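Local coordinates for alginate biosynthesis protein AlgJ (Pseudomonas putida, PDB 4O8V) that probably adds acetyl groups to the O-2 and O-3 positions of mannuronate residues in alginate, working with AlgI and AlgF at the inner membrane, at residues F25-G30 with R76-H81; Q33-N38 with R277-K282; Q150-E155 with R189-V194. One frame throughout, in Å; residues are numbered along the deposited sequence. Where two conformers were deposited one is given.

Contact 1 (F25-G30 with R76-H81)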
ATOM      1  N   PHE A  25       5.347  11.489  10.091  1.00 31.10           N
ATOM      2  CA  PHE A  25       5.522  12.764  10.795  1.00 30.26           C
ATOM      3  C   PHE A  25       6.760  13.550  10.354  1.00 36.54           C
ATOM      4  O   PHE A  25       6.719  14.776  10.224  1.00 39.97           O
ATOM      5  CB  PHE A  25       5.641  12.537  12.309  1.00 33.77           C
ATOM      6  CG  PHE A  25       4.359  12.150  12.975  1.00 33.37           C
ATOM      7  CD1 PHE A  25       3.786  10.920  12.726  1.00 29.66           C
ATOM      8  CD2 PHE A  25       3.749  13.005  13.887  1.00 32.00           C
ATOM      9  CE1 PHE A  25       2.591  10.552  13.354  1.00 34.32           C
ATOM     10  CE2 PHE A  25       2.562  12.642  14.524  1.00 32.13           C
ATOM     11  CZ  PHE A  25       1.980  11.417  14.247  1.00 35.72           C
ATOM     12  N   LYS A  26       7.875  12.842  10.185  1.00 37.71           N
ATOM     13  CA  LYS A  26       9.195  13.480  10.101  1.00 43.36           C
ATOM     14  C   LYS A  26       9.374  14.273   8.810  1.00 41.86           C
ATOM     15  O   LYS A  26       8.896  13.862   7.755  1.00 39.37           O
ATOM     16  CB  LYS A  26      10.310  12.424  10.208  1.00 46.42           C
ATOM     17  CG  LYS A  26      10.379  11.469   9.001  1.00 52.63           C
ATOM     18  CD  LYS A  26      11.488  10.423   9.124  1.00 59.75           C
ATOM     19  CE  LYS A  26      11.326   9.604  10.398  1.00 63.88           C
ATOM     20  NZ  LYS A  26      12.242   8.426  10.503  1.00 65.47           N
ATOM     21  N   PRO A  27      10.054  15.422   8.893  1.00 46.05           N
ATOM     22  CA  PRO A  27      10.482  16.081   7.655  1.00 49.24           C
ATOM     23  C   PRO A  27      11.558  15.247   6.982  1.00 53.68           C
ATOM     24  O   PRO A  27      12.194  14.434   7.651  1.00 54.87           O
ATOM     25  CB  PRO A  27      11.042  17.417   8.138  1.00 50.93           C
ATOM     26  CG  PRO A  27      11.484  17.150   9.540  1.00 51.32           C
ATOM     27  CD  PRO A  27      10.499  16.153  10.095  1.00 47.89           C
ATOM     28  N   THR A  28      11.747  15.414   5.679  1.00 55.03           N
ATOM     29  CA  THR A  28      12.855  14.765   4.997  1.00 52.81           C
ATOM     30  C   THR A  28      13.640  15.857   4.289  1.00 55.33           C
ATOM     31  O   THR A  28      13.053  16.681   3.590  1.00 57.08           O
ATOM     32  CB  THR A  28      12.369  13.684   4.006  1.00 55.11           C
ATOM     33  OG1 THR A  28      11.806  12.591   4.742  1.00 59.76           O
ATOM     34  CG2 THR A  28      13.510  13.156   3.160  1.00 53.90           C
ATOM     35  N   ALA A  29      14.952  15.895   4.511  1.00 53.60           N
ATOM     36  CA  ALA A  29      15.823  16.819   3.782  1.00 54.25           C
ATOM     37  C   ALA A  29      15.794  16.521   2.287  1.00 52.99           C
ATOM     38  O   ALA A  29      16.013  15.380   1.866  1.00 51.65           O
ATOM     39  CB  ALA A  29      17.250  16.741   4.303  1.00 55.74           C
ATOM     40  N   GLY A  30      15.537  17.552   1.487  1.00 54.88           N
ATOM     41  CA  GLY A  30      15.478  17.397   0.044  1.00 49.81           C
ATOM     42  C   GLY A  30      14.241  16.641  -0.400  1.00 49.45           C
ATOM     43  O   GLY A  30      14.232  16.023  -1.468  1.00 48.58           O
ATOM     44  N   ARG A  76       2.444  16.591  16.243  1.00 41.90           N
ATOM     45  CA  ARG A  76       1.732  16.588  14.954  1.00 42.34           C
ATOM     46  C   ARG A  76       2.720  16.407  13.801  1.00 37.12           C
ATOM     47  O   ARG A  76       3.882  16.803  13.933  1.00 43.53           O
ATOM     48  CB  ARG A  76       0.954  17.897  14.784  1.00 47.85           C
ATOM     49  CG  ARG A  76      -0.088  18.117  15.862  1.00 54.83           C
ATOM     50  CD  ARG A  76      -1.038  16.939  15.859  1.00 57.94           C
ATOM     51  NE  ARG A  76      -1.753  16.782  17.118  1.00 63.49           N
ATOM     52  CZ  ARG A  76      -3.047  17.039  17.273  1.00 67.09           C
ATOM     53  NH1 ARG A  76      -3.756  17.475  16.243  1.00 66.85           N
ATOM     54  NH2 ARG A  76      -3.626  16.863  18.458  1.00 68.85           N
ATOM     55  N   PRO A  77       2.267  15.836  12.668  1.00 37.83           N
ATOM     56  CA  PRO A  77       3.177  15.684  11.523  1.00 37.47           C
ATOM     57  C   PRO A  77       3.702  17.040  11.030  1.00 41.16           C
ATOM     58  O   PRO A  77       3.021  18.062  11.201  1.00 44.77           O
ATOM     59  CB  PRO A  77       2.304  14.997  10.461  1.00 35.19           C
ATOM     60  CG  PRO A  77       1.246  14.266  11.257  1.00 32.98           C
ATOM     61  CD  PRO A  77       0.965  15.188  12.432  1.00 33.33           C
ATOM     62  N   ALA A  78       4.908  17.058  10.460  1.00 42.46           N
ATOM     63  CA  ALA A  78       5.449  18.275   9.849  1.00 43.47           C
ATOM     64  C   ALA A  78       4.653  18.664   8.611  1.00 40.35           C
ATOM     65  O   ALA A  78       3.889  17.860   8.066  1.00 44.17           O
ATOM     66  CB  ALA A  78       6.932  18.104   9.489  1.00 41.30           C
ATOM     67  N   SER A  79       4.863  19.895   8.157  1.00 43.40           N
ATOM     68  CA  SER A  79       4.051  20.481   7.100  1.00 45.22           C
ATOM     69  C   SER A  79       4.106  19.685   5.790  1.00 44.16           C
ATOM     70  O   SER A  79       3.135  19.670   5.032  1.00 45.53           O
ATOM     71  CB  SER A  79       4.484  21.926   6.865  1.00 52.53           C
ATOM     72  OG  SER A  79       5.833  21.980   6.436  1.00 57.95           O
ATOM     73  N   LEU A  80       5.232  19.018   5.540  1.00 43.03           N
ATOM     74  CA  LEU A  80       5.387  18.152   4.365  1.00 43.73           C
ATOM     75  C   LEU A  80       4.213  17.179   4.227  1.00 36.29           C
ATOM     76  O   LEU A  80       3.755  16.881   3.130  1.00 38.00           O
ATOM     77  CB  LEU A  80       6.715  17.380   4.450  1.00 44.98           C
ATOM     78  CG  LEU A  80       6.943  16.136   3.583  1.00 45.77           C
ATOM     79  CD1 LEU A  80       7.107  16.550   2.122  1.00 48.14           C
ATOM     80  CD2 LEU A  80       8.154  15.326   4.069  1.00 40.45           C
ATOM     81  N   HIS A  81       3.719  16.698   5.362  1.00 35.42           N
ATOM     82  CA  HIS A  81       2.674  15.695   5.387  1.00 35.34           C
ATOM     83  C   HIS A  81       1.258  16.264   5.331  1.00 39.28           C
ATOM     84  O   HIS A  81       0.305  15.503   5.183  1.00 44.01           O
ATOM     85  CB  HIS A  81       2.829  14.823   6.646  1.00 35.25           C
ATOM     86  CG  HIS A  81       4.143  14.109   6.723  1.00 37.36           C
ATOM     87  ND1 HIS A  81       4.403  12.949   6.018  1.00 31.41           N
ATOM     88  CD2 HIS A  81       5.279  14.405   7.401  1.00 38.57           C
ATOM     89  CE1 HIS A  81       5.640  12.557   6.277  1.00 35.12           C
ATOM     90  NE2 HIS A  81       6.191  13.421   7.111  1.00 39.17           N
TER
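Pro77 lies over one face of the Phe25 ring and crosses it at a slant. Its CG sits 3.9 Å from the centroid of the Phe25 ring and 15° off the normal, a CH-pi contact displaced toward the CD2-CE2 side. Pro77 CD comes within 3.7 Å of Phe25 CE2, so two carbons of the pyrrolidine share that side. With CG anti to its carbonyl carbon (chi1 -72°), Phe25 lays its ring under Pro77. The oxygen of Phe25 is met in the carbonyl plane, on a lone pair, by Ala78 N at 2.9 Å in a nearly straight bond.

His81 enters differently. Its NE2 donates to Lys26 O at 2.8 Å with the acceptor close to the ring plane, yet the imidazole comes from above the Lys26 carbonyl, 44° out of that plane. Phe25 N lies over one imidazole face and Leu80 CD2 over the other, both toward the rim. That same methyl reaches to 3.9 Å from Thr28 N, and Pro27 CD rests on Ala78 CB.

Outside the pair, Phe25 packs on Leu72, and Arg66 bonds to His81 O. The contact pins the loop between strand 19-21 and helix 31-51 against the loop running from helix 64-67 to helix 84-94, with Leu80 touching Ala31 at the start of helix 31-51.

Contact 2 (Q33-N38 with R277-K282)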
ATOM      1  N   GLN A  33      12.805  17.233  -4.077  1.00 47.98           N
ATOM      2  CA  GLN A  33      13.525  16.584  -5.172  1.00 48.92           C
ATOM      3  C   GLN A  33      13.339  15.064  -5.123  1.00 44.57           C
ATOM      4  O   GLN A  33      13.265  14.404  -6.166  1.00 46.71           O
ATOM      5  CB  GLN A  33      15.015  16.941  -5.133  1.00 54.34           C
ATOM      6  CG  GLN A  33      15.305  18.437  -4.987  1.00 64.70           C
ATOM      7  CD  GLN A  33      15.504  18.876  -3.535  1.00 70.33           C
ATOM      8  OE1 GLN A  33      14.540  19.182  -2.820  1.00 69.88           O
ATOM      9  NE2 GLN A  33      16.761  18.912  -3.095  1.00 72.11           N
ATOM     10  N   LEU A  34      13.257  14.514  -3.913  1.00 40.01           N
ATOM     11  CA  LEU A  34      13.009  13.085  -3.750  1.00 38.50           C
ATOM     12  C   LEU A  34      11.631  12.707  -4.301  1.00 36.36           C
ATOM     13  O   LEU A  34      11.489  11.690  -4.990  1.00 36.48           O
ATOM     14  CB  LEU A  34      13.136  12.665  -2.282  1.00 39.55           C
ATOM     15  CG  LEU A  34      14.551  12.505  -1.703  1.00 44.37           C
ATOM     16  CD1 LEU A  34      14.490  12.088  -0.240  1.00 44.92           C
ATOM     17  CD2 LEU A  34      15.365  11.506  -2.513  1.00 44.96           C
HETATM   18  N   MSE A  35      10.616  13.515  -4.007  1.00 35.20           N
HETATM   19  CA  MSE A  35       9.283  13.286  -4.582  1.00 32.18           C
HETATM   20  C   MSE A  35       9.278  13.347  -6.118  1.00 34.10           C
HETATM   21  O   MSE A  35       8.661  12.491  -6.777  1.00 32.44           O
HETATM   22  CB  MSE A  35       8.288  14.292  -4.025  1.00 32.32           C
HETATM   23  CG  MSE A  35       7.866  13.969  -2.603  1.00 33.62           C
HETATM   24 SE   MSE A  35       6.751  15.415  -1.887  1.00 50.70          SE
HETATM   25  CE  MSE A  35       5.604  15.680  -3.472  1.00 46.97           C
ATOM     26  N   GLN A  36       9.948  14.359  -6.669  0.56 35.31           N
ATOM     27  CA  GLN A  36      10.105  14.499  -8.116  0.56 36.37           C
ATOM     28  C   GLN A  36      10.704  13.219  -8.690  0.56 34.18           C
ATOM     29  O   GLN A  36      10.218  12.660  -9.679  0.56 29.94           O
ATOM     30  CB  GLN A  36      10.997  15.707  -8.452  0.56 40.33           C
ATOM     31  CG  GLN A  36      11.430  15.811  -9.916  0.56 43.92           C
ATOM     32  CD  GLN A  36      12.312  17.025 -10.195  0.56 47.98           C
ATOM     33  OE1 GLN A  36      13.023  17.516  -9.315  0.56 50.37           O
ATOM     34  NE2 GLN A  36      12.263  17.512 -11.425  0.56 48.55           N
ATOM     35  N   GLU A  37      11.752  12.745  -8.029  1.00 33.98           N
ATOM     36  CA  GLU A  37      12.542  11.629  -8.537  1.00 35.74           C
ATOM     37  C   GLU A  37      11.677  10.360  -8.511  1.00 33.64           C
ATOM     38  O   GLU A  37      11.558   9.642  -9.520  1.00 27.85           O
ATOM     39  CB  GLU A  37      13.822  11.493  -7.702  1.00 42.72           C
ATOM     40  CG  GLU A  37      15.004  10.855  -8.400  1.00 52.20           C
ATOM     41  CD  GLU A  37      15.442  11.548  -9.700  1.00 56.18           C
ATOM     42  OE1 GLU A  37      15.259  12.779  -9.857  1.00 61.64           O
ATOM     43  OE2 GLU A  37      15.989  10.842 -10.572  1.00 53.42           O
ATOM     44  N   ASN A  38      11.032  10.111  -7.372  1.00 29.56           N
ATOM     45  CA  ASN A  38      10.124   8.973  -7.252  1.00 28.03           C
ATOM     46  C   ASN A  38       8.953   9.035  -8.245  1.00 27.11           C
ATOM     47  O   ASN A  38       8.559   8.006  -8.792  1.00 24.23           O
ATOM     48  CB  ASN A  38       9.585   8.846  -5.826  1.00 25.40           C
ATOM     49  CG  ASN A  38      10.611   8.269  -4.879  1.00 35.69           C
ATOM     50  OD1 ASN A  38      11.497   7.509  -5.291  1.00 35.72           O
ATOM     51  ND2 ASN A  38      10.516   8.641  -3.602  1.00 31.35           N
ATOM     52  N   ARG A 277       3.433   7.871   2.605  1.00 28.35           N
ATOM     53  CA  ARG A 277       4.619   8.341   3.309  1.00 29.36           C
ATOM     54  C   ARG A 277       5.929   8.001   2.597  1.00 25.71           C
ATOM     55  O   ARG A 277       6.960   8.576   2.913  1.00 29.02           O
ATOM     56  CB  ARG A 277       4.665   7.769   4.734  1.00 34.01           C
ATOM     57  CG  ARG A 277       5.068   6.281   4.818  1.00 35.53           C
ATOM     58  CD  ARG A 277       4.930   5.809   6.276  1.00 36.90           C
ATOM     59  NE  ARG A 277       5.501   4.492   6.568  1.00 38.54           N
ATOM     60  CZ  ARG A 277       4.774   3.380   6.659  1.00 41.67           C
ATOM     61  NH1 ARG A 277       3.467   3.429   6.434  1.00 38.83           N
ATOM     62  NH2 ARG A 277       5.350   2.221   6.958  1.00 43.09           N
ATOM     63  N   TYR A 278       5.884   7.064   1.654  1.00 24.95           N
ATOM     64  CA  TYR A 278       7.092   6.663   0.924  1.00 28.96           C
ATOM     65  C   TYR A 278       7.462   7.613  -0.208  1.00 27.43           C
ATOM     66  O   TYR A 278       8.570   7.535  -0.729  1.00 26.12           O
ATOM     67  CB  TYR A 278       6.939   5.249   0.340  1.00 30.18           C
ATOM     68  CG  TYR A 278       6.988   4.148   1.377  1.00 28.38           C
ATOM     69  CD1 TYR A 278       8.200   3.747   1.944  1.00 32.48           C
ATOM     70  CD2 TYR A 278       5.821   3.523   1.799  1.00 32.19           C
ATOM     71  CE1 TYR A 278       8.241   2.743   2.905  1.00 34.58           C
ATOM     72  CE2 TYR A 278       5.851   2.527   2.753  1.00 30.06           C
ATOM     73  CZ  TYR A 278       7.059   2.136   3.302  1.00 34.40           C
ATOM     74  OH  TYR A 278       7.068   1.134   4.254  1.00 37.39           O
ATOM     75  N   LEU A 279       6.545   8.487  -0.618  1.00 30.32           N
ATOM     76  CA  LEU A 279       6.824   9.340  -1.781  1.00 27.61           C
ATOM     77  C   LEU A 279       8.020  10.288  -1.542  1.00 29.47           C
ATOM     78  O   LEU A 279       8.866  10.448  -2.423  1.00 29.02           O
ATOM     79  CB  LEU A 279       5.582  10.149  -2.178  1.00 31.17           C
ATOM     80  CG  LEU A 279       5.733  10.947  -3.486  1.00 30.75           C
ATOM     81  CD1 LEU A 279       5.965  10.030  -4.670  1.00 33.89           C
ATOM     82  CD2 LEU A 279       4.516  11.819  -3.723  1.00 36.28           C
ATOM     83  N   PRO A 280       8.118  10.902  -0.348  1.00 29.93           N
ATOM     84  CA  PRO A 280       9.313  11.743  -0.201  1.00 31.95           C
ATOM     85  C   PRO A 280      10.484  11.028   0.470  1.00 35.87           C
ATOM     86  O   PRO A 280      11.332  11.695   1.062  1.00 44.54           O
ATOM     87  CB  PRO A 280       8.812  12.894   0.660  1.00 32.93           C
ATOM     88  CG  PRO A 280       7.755  12.267   1.532  1.00 32.44           C
ATOM     89  CD  PRO A 280       7.124  11.166   0.714  1.00 31.01           C
HETATM   90  N   MSE A 281      10.535   9.703   0.359  1.00 30.39           N
HETATM   91  CA  MSE A 281      11.625   8.916   0.941  1.00 29.94           C
HETATM   92  C   MSE A 281      12.594   8.379  -0.109  1.00 32.94           C
HETATM   93  O   MSE A 281      12.201   8.034  -1.220  1.00 31.47           O
HETATM   94  CB  MSE A 281      11.058   7.763   1.779  1.00 33.29           C
HETATM   95  CG  MSE A 281      10.322   8.258   3.012  1.00 37.62           C
HETATM   96 SE   MSE A 281       9.487   6.823   4.100  1.00 42.96          SE
HETATM   97  CE  MSE A 281      11.176   6.011   4.695  1.00 47.69           C
ATOM     98  N   LYS A 282      13.867   8.288   0.261  1.00 30.26           N
ATOM     99  CA  LYS A 282      14.890   7.829  -0.681  1.00 30.10           C
ATOM    100  C   LYS A 282      14.808   6.330  -0.903  1.00 33.21           C
ATOM    101  O   LYS A 282      14.553   5.562   0.011  1.00 33.90           O
ATOM    102  CB  LYS A 282      16.285   8.218  -0.194  1.00 37.28           C
ATOM    103  CG  LYS A 282      17.397   7.901  -1.183  1.00 42.75           C
ATOM    104  CD  LYS A 282      18.214   9.156  -1.506  1.00 55.65           C
ATOM    105  CE  LYS A 282      19.492   8.836  -2.271  1.00 61.65           C
ATOM    106  NZ  LYS A 282      20.530   8.215  -1.401  1.00 65.91           N
TER
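Asn38 reaches from its helix into the turn at Tyr278-Met281 and holds two carbonyls with one nitrogen. Starting at CB, the side chain lies near Leu279 O and Leu279 CD1. CG, anti to the carbonyl carbon (chi1 -76°), which aims the amide at the turn, is 3.7 Å from Leu279 O. At the tip, ND2 spends one N-H on Leu279 O at 2.7 Å and the other on Met281 O at 3.0 Å. Both acceptors lie in the amide plane, but ND2 stands 42° out of the Leu279 carbonyl plane and only 22° out of that of Met281. OD1, the other branch, accepts from Asn283 ND2, so three bonds fix the rotation of this buried amide.

The segment gripped in this way is a type I beta turn from Tyr278 to Met281, closed by Met281 N on Tyr278 O, in the stretch that leaves strand 269-275 of the parallel sheet. It thereby ties helix 31-51 of the SGNH hydrolase-like domain to the end of that strand. The side chain of Tyr278 leads away and comes to about 6 Å from that of Ser218, the probable nucleophile.

One turn back along the helix, the selenomethionine Met35 lies alongside Pro280, pointing the same way, with CG 3.6 Å from Pro280 CB. It crosses Leu279 at about a right angle, CG to CG 3.8 Å. Its CA also makes a CA-H...O contact with Leu279 O, the oxygen already bonded by Asn38. Leu34 sets CD1 3.4 Å from Pro280 O, a buried oxygen with no hydrogen-bonding partner, while its CD2 meets the aliphatic part of Lys282 at CD, 3.8 Å away.

Contact 3 (Q150-E155 with R189-V194)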
ATOM      1  N   GLN A 150     -14.044 -15.269 -12.020  1.00 39.46           N
ATOM      2  CA  GLN A 150     -13.859 -16.408 -11.138  1.00 41.57           C
ATOM      3  C   GLN A 150     -14.334 -16.012  -9.751  1.00 36.12           C
ATOM      4  O   GLN A 150     -14.013 -14.931  -9.272  1.00 34.96           O
ATOM      5  CB  GLN A 150     -12.399 -16.860 -11.089  1.00 45.65           C
ATOM      6  CG  GLN A 150     -12.217 -18.144 -10.285  1.00 55.29           C
ATOM      7  CD  GLN A 150     -10.808 -18.688 -10.332  1.00 63.31           C
ATOM      8  OE1 GLN A 150      -9.858 -17.954 -10.602  1.00 63.02           O
ATOM      9  NE2 GLN A 150     -10.664 -19.988 -10.075  1.00 69.43           N
ATOM     10  N   ALA A 151     -15.100 -16.879  -9.107  1.00 38.09           N
ATOM     11  CA  ALA A 151     -15.663 -16.524  -7.801  1.00 38.02           C
ATOM     12  C   ALA A 151     -14.756 -16.955  -6.654  1.00 38.37           C
ATOM     13  O   ALA A 151     -14.114 -18.007  -6.701  1.00 36.66           O
ATOM     14  CB  ALA A 151     -17.033 -17.134  -7.645  1.00 44.37           C
ATOM     15  N   PHE A 152     -14.709 -16.134  -5.612  1.00 31.76           N
ATOM     16  CA  PHE A 152     -13.925 -16.469  -4.434  1.00 33.92           C
ATOM     17  C   PHE A 152     -14.813 -16.283  -3.219  1.00 35.09           C
ATOM     18  O   PHE A 152     -15.729 -15.472  -3.247  1.00 37.02           O
ATOM     19  CB  PHE A 152     -12.667 -15.593  -4.324  1.00 30.41           C
ATOM     20  CG  PHE A 152     -11.629 -15.889  -5.370  1.00 32.59           C
ATOM     21  CD1 PHE A 152     -11.759 -15.388  -6.660  1.00 33.76           C
ATOM     22  CD2 PHE A 152     -10.523 -16.674  -5.068  1.00 31.81           C
ATOM     23  CE1 PHE A 152     -10.818 -15.666  -7.623  1.00 34.85           C
ATOM     24  CE2 PHE A 152      -9.573 -16.951  -6.024  1.00 36.27           C
ATOM     25  CZ  PHE A 152      -9.722 -16.444  -7.305  1.00 36.56           C
ATOM     26  N   ILE A 153     -14.531 -17.030  -2.159  1.00 34.42           N
ATOM     27  CA  ILE A 153     -15.233 -16.869  -0.893  1.00 29.77           C
ATOM     28  C   ILE A 153     -14.225 -16.554   0.211  1.00 31.95           C
ATOM     29  O   ILE A 153     -13.190 -17.219   0.337  1.00 33.16           O
ATOM     30  CB  ILE A 153     -16.040 -18.137  -0.527  1.00 35.49           C
ATOM     31  CG1 ILE A 153     -17.245 -18.279  -1.465  1.00 40.13           C
ATOM     32  CG2 ILE A 153     -16.489 -18.074   0.925  1.00 38.27           C
ATOM     33  CD1 ILE A 153     -18.008 -19.612  -1.367  1.00 45.02           C
ATOM     34  N   THR A 154     -14.513 -15.521   0.995  1.00 31.28           N
ATOM     35  CA  THR A 154     -13.677 -15.151   2.141  1.00 30.62           C
ATOM     36  C   THR A 154     -14.365 -15.593   3.414  1.00 34.75           C
ATOM     37  O   THR A 154     -15.543 -15.319   3.594  1.00 37.46           O
ATOM     38  CB  THR A 154     -13.410 -13.631   2.178  1.00 30.93           C
ATOM     39  OG1 THR A 154     -12.623 -13.268   1.035  1.00 33.57           O
ATOM     40  CG2 THR A 154     -12.669 -13.223   3.467  1.00 30.24           C
ATOM     41  N   GLU A 155     -13.656 -16.332   4.263  1.00 30.63           N
ATOM     42  CA  GLU A 155     -14.235 -16.784   5.525  1.00 35.74           C
ATOM     43  C   GLU A 155     -13.522 -16.120   6.697  1.00 32.23           C
ATOM     44  O   GLU A 155     -12.291 -16.002   6.715  1.00 35.94           O
ATOM     45  CB  GLU A 155     -14.151 -18.305   5.661  1.00 44.20           C
ATOM     46  CG  GLU A 155     -15.010 -19.081   4.661  1.00 57.51           C
ATOM     47  CD  GLU A 155     -14.945 -20.589   4.877  1.00 69.72           C
ATOM     48  OE1 GLU A 155     -14.214 -21.025   5.797  1.00 74.89           O
ATOM     49  OE2 GLU A 155     -15.623 -21.335   4.132  1.00 72.70           O
ATOM     50  N   ARG A 189      -8.698 -13.879   8.470  0.51 33.13           N
ATOM     51  CA  ARG A 189      -9.598 -13.977   7.318  0.51 34.63           C
ATOM     52  C   ARG A 189      -8.872 -14.552   6.123  0.51 37.29           C
ATOM     53  O   ARG A 189      -7.812 -14.051   5.730  0.51 38.22           O
ATOM     54  CB  ARG A 189     -10.209 -12.612   6.982  0.51 34.61           C
ATOM     55  CG  ARG A 189     -11.541 -12.372   7.698  0.51 36.45           C
ATOM     56  CD  ARG A 189     -11.883 -10.891   7.822  0.51 37.08           C
ATOM     57  NE  ARG A 189     -11.775 -10.191   6.548  0.51 37.93           N
ATOM     58  CZ  ARG A 189     -12.752 -10.078   5.655  0.51 37.39           C
ATOM     59  NH1 ARG A 189     -13.947 -10.624   5.877  0.51 38.42           N
ATOM     60  NH2 ARG A 189     -12.529  -9.411   4.531  0.51 33.99           N
ATOM     61  N   THR A 190      -9.448 -15.614   5.570  1.00 35.62           N
ATOM     62  CA  THR A 190      -8.856 -16.368   4.476  1.00 42.59           C
ATOM     63  C   THR A 190      -9.802 -16.457   3.275  1.00 38.19           C
ATOM     64  O   THR A 190     -11.016 -16.581   3.429  1.00 39.14           O
ATOM     65  CB  THR A 190      -8.467 -17.782   4.937  1.00 46.37           C
ATOM     66  OG1 THR A 190      -9.602 -18.419   5.517  1.00 49.68           O
ATOM     67  CG2 THR A 190      -7.375 -17.715   6.001  1.00 51.01           C
ATOM     68  N   THR A 191      -9.229 -16.415   2.074  1.00 33.16           N
ATOM     69  CA  THR A 191     -10.007 -16.406   0.844  1.00 30.36           C
ATOM     70  C   THR A 191      -9.652 -17.617  -0.008  1.00 35.46           C
ATOM     71  O   THR A 191      -8.480 -17.954  -0.151  1.00 34.89           O
ATOM     72  CB  THR A 191      -9.753 -15.116   0.045  1.00 29.46           C
ATOM     73  OG1 THR A 191     -10.102 -13.979   0.855  1.00 31.39           O
ATOM     74  CG2 THR A 191     -10.566 -15.110  -1.262  1.00 29.03           C
ATOM     75  N   ARG A 192     -10.665 -18.274  -0.559  1.00 33.48           N
ATOM     76  CA  ARG A 192     -10.447 -19.445  -1.391  1.00 37.91           C
ATOM     77  C   ARG A 192     -11.308 -19.364  -2.646  1.00 42.92           C
ATOM     78  O   ARG A 192     -12.405 -18.807  -2.612  1.00 41.65           O
ATOM     79  CB  ARG A 192     -10.780 -20.714  -0.606  1.00 47.29           C
ATOM     80  CG  ARG A 192     -12.232 -20.745  -0.151  1.00 56.53           C
ATOM     81  CD  ARG A 192     -12.544 -21.886   0.800  1.00 63.19           C
ATOM     82  NE  ARG A 192     -13.899 -21.763   1.332  1.00 64.76           N
ATOM     83  CZ  ARG A 192     -14.997 -22.135   0.678  1.00 65.51           C
ATOM     84  NH1 ARG A 192     -14.906 -22.662  -0.541  1.00 61.58           N
ATOM     85  NH2 ARG A 192     -16.188 -21.983   1.243  1.00 68.80           N
ATOM     86  N   PRO A 193     -10.811 -19.913  -3.763  1.00 43.17           N
ATOM     87  CA  PRO A 193     -11.660 -20.073  -4.952  1.00 45.98           C
ATOM     88  C   PRO A 193     -12.779 -21.061  -4.686  1.00 49.53           C
ATOM     89  O   PRO A 193     -12.597 -21.986  -3.900  1.00 55.10           O
ATOM     90  CB  PRO A 193     -10.693 -20.616  -6.014  1.00 47.22           C
ATOM     91  CG  PRO A 193      -9.585 -21.250  -5.227  1.00 46.21           C
ATOM     92  CD  PRO A 193      -9.445 -20.418  -3.976  1.00 41.97           C
ATOM     93  N   VAL A 194     -13.927 -20.868  -5.324  1.00 52.77           N
ATOM     94  CA  VAL A 194     -15.027 -21.812  -5.208  1.00 60.91           C
ATOM     95  C   VAL A 194     -14.703 -23.114  -5.954  1.00 64.51           C
ATOM     96  O   VAL A 194     -15.084 -24.205  -5.515  1.00 68.10           O
ATOM     97  CB  VAL A 194     -16.335 -21.199  -5.745  1.00 66.05           C
ATOM     98  CG1 VAL A 194     -17.472 -22.210  -5.682  1.00 73.02           C
ATOM     99  CG2 VAL A 194     -16.683 -19.940  -4.949  1.00 63.27           C
TER
HETATM  100  O   HOH W   1     -10.223 -17.753   8.026  1.00 43.34           O
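The Arg192 guanidinium has Ile153 over one face, with Ile153 CG2 3.9 Å from Arg192 NH2, and the Glu155 carboxylate at its edge. Glu155 OE2 takes a salt bridge from Arg192 NH2 at 3.0 Å and a weak bond from NE. OE2 is met by NH2 on the anti side, somewhat out of the carboxylate plane, which is turned 82° from that of the guanidinium. Arg192 reaches there because CG sits between the backbone N and carbonyl carbon (chi1 61°) and the chain then runs extended to NE. In the conformer given, the Arg189 guanidinium lies with one face on Thr154 CG2, 3.8 Å from NH1, and its NH2 forms a salt bridge with Glu129. Phe152 meets Pro193 obliquely, CE2 to CB at 3.8 Å.

On the face carrying Thr154 and Thr191, the two hydroxyls touch: Thr191 OG1 donates to Thr154 OG1 at 2.6 Å. Gln233 bonds to Thr154 OG1 and Asn226 to Thr191 OG1, which links the pair to helix 227-235 and the loop before it. A valine in place of Thr154 would probably leave the Thr191 hydroxyl without its acceptor and Gln233 without its mate.

Past the last bridge, Val194 N still bonds to Ala151 O. A water spans Glu155 O and Thr190 OG1. The hydrogen-bonded pairs Ile153-Arg192, with Ile153 N to Arg192 O 2.8 Å, and Glu155-Thr190 alternate with the non-hydrogen-bonded pairs Phe152-Pro193 and Thr154-Thr191. This alternation, with axes at 157°, is that of a two-stranded antiparallel sheet, here a surface ribbon separate from the parallel sheet of the SGNH-type core.

How the contacts relate
From the N terminus, the chain passes 25-30 and 33-38 before either finds its partner. Contact 1 closes first, when the loop at 76-81 returns to 25-30. Contact 2 closes only at 277-282, after nearly the whole domain, so the two cross along the chain. They touch in space: Thr28 packs on Leu34 and Pro280, and Leu80 on Pro280 and Met35. Together they bind the start of helix 31-51, the loop before helix 84-94 and the exit of strand 269-275. Contact 3 opens after contact 1 has closed and lies within the span of contact 2, pairing strands 152-162 and 184-193 beyond the chain's centre, about 36 Å from contact 2 and 40 Å from contact 1, centre to centre.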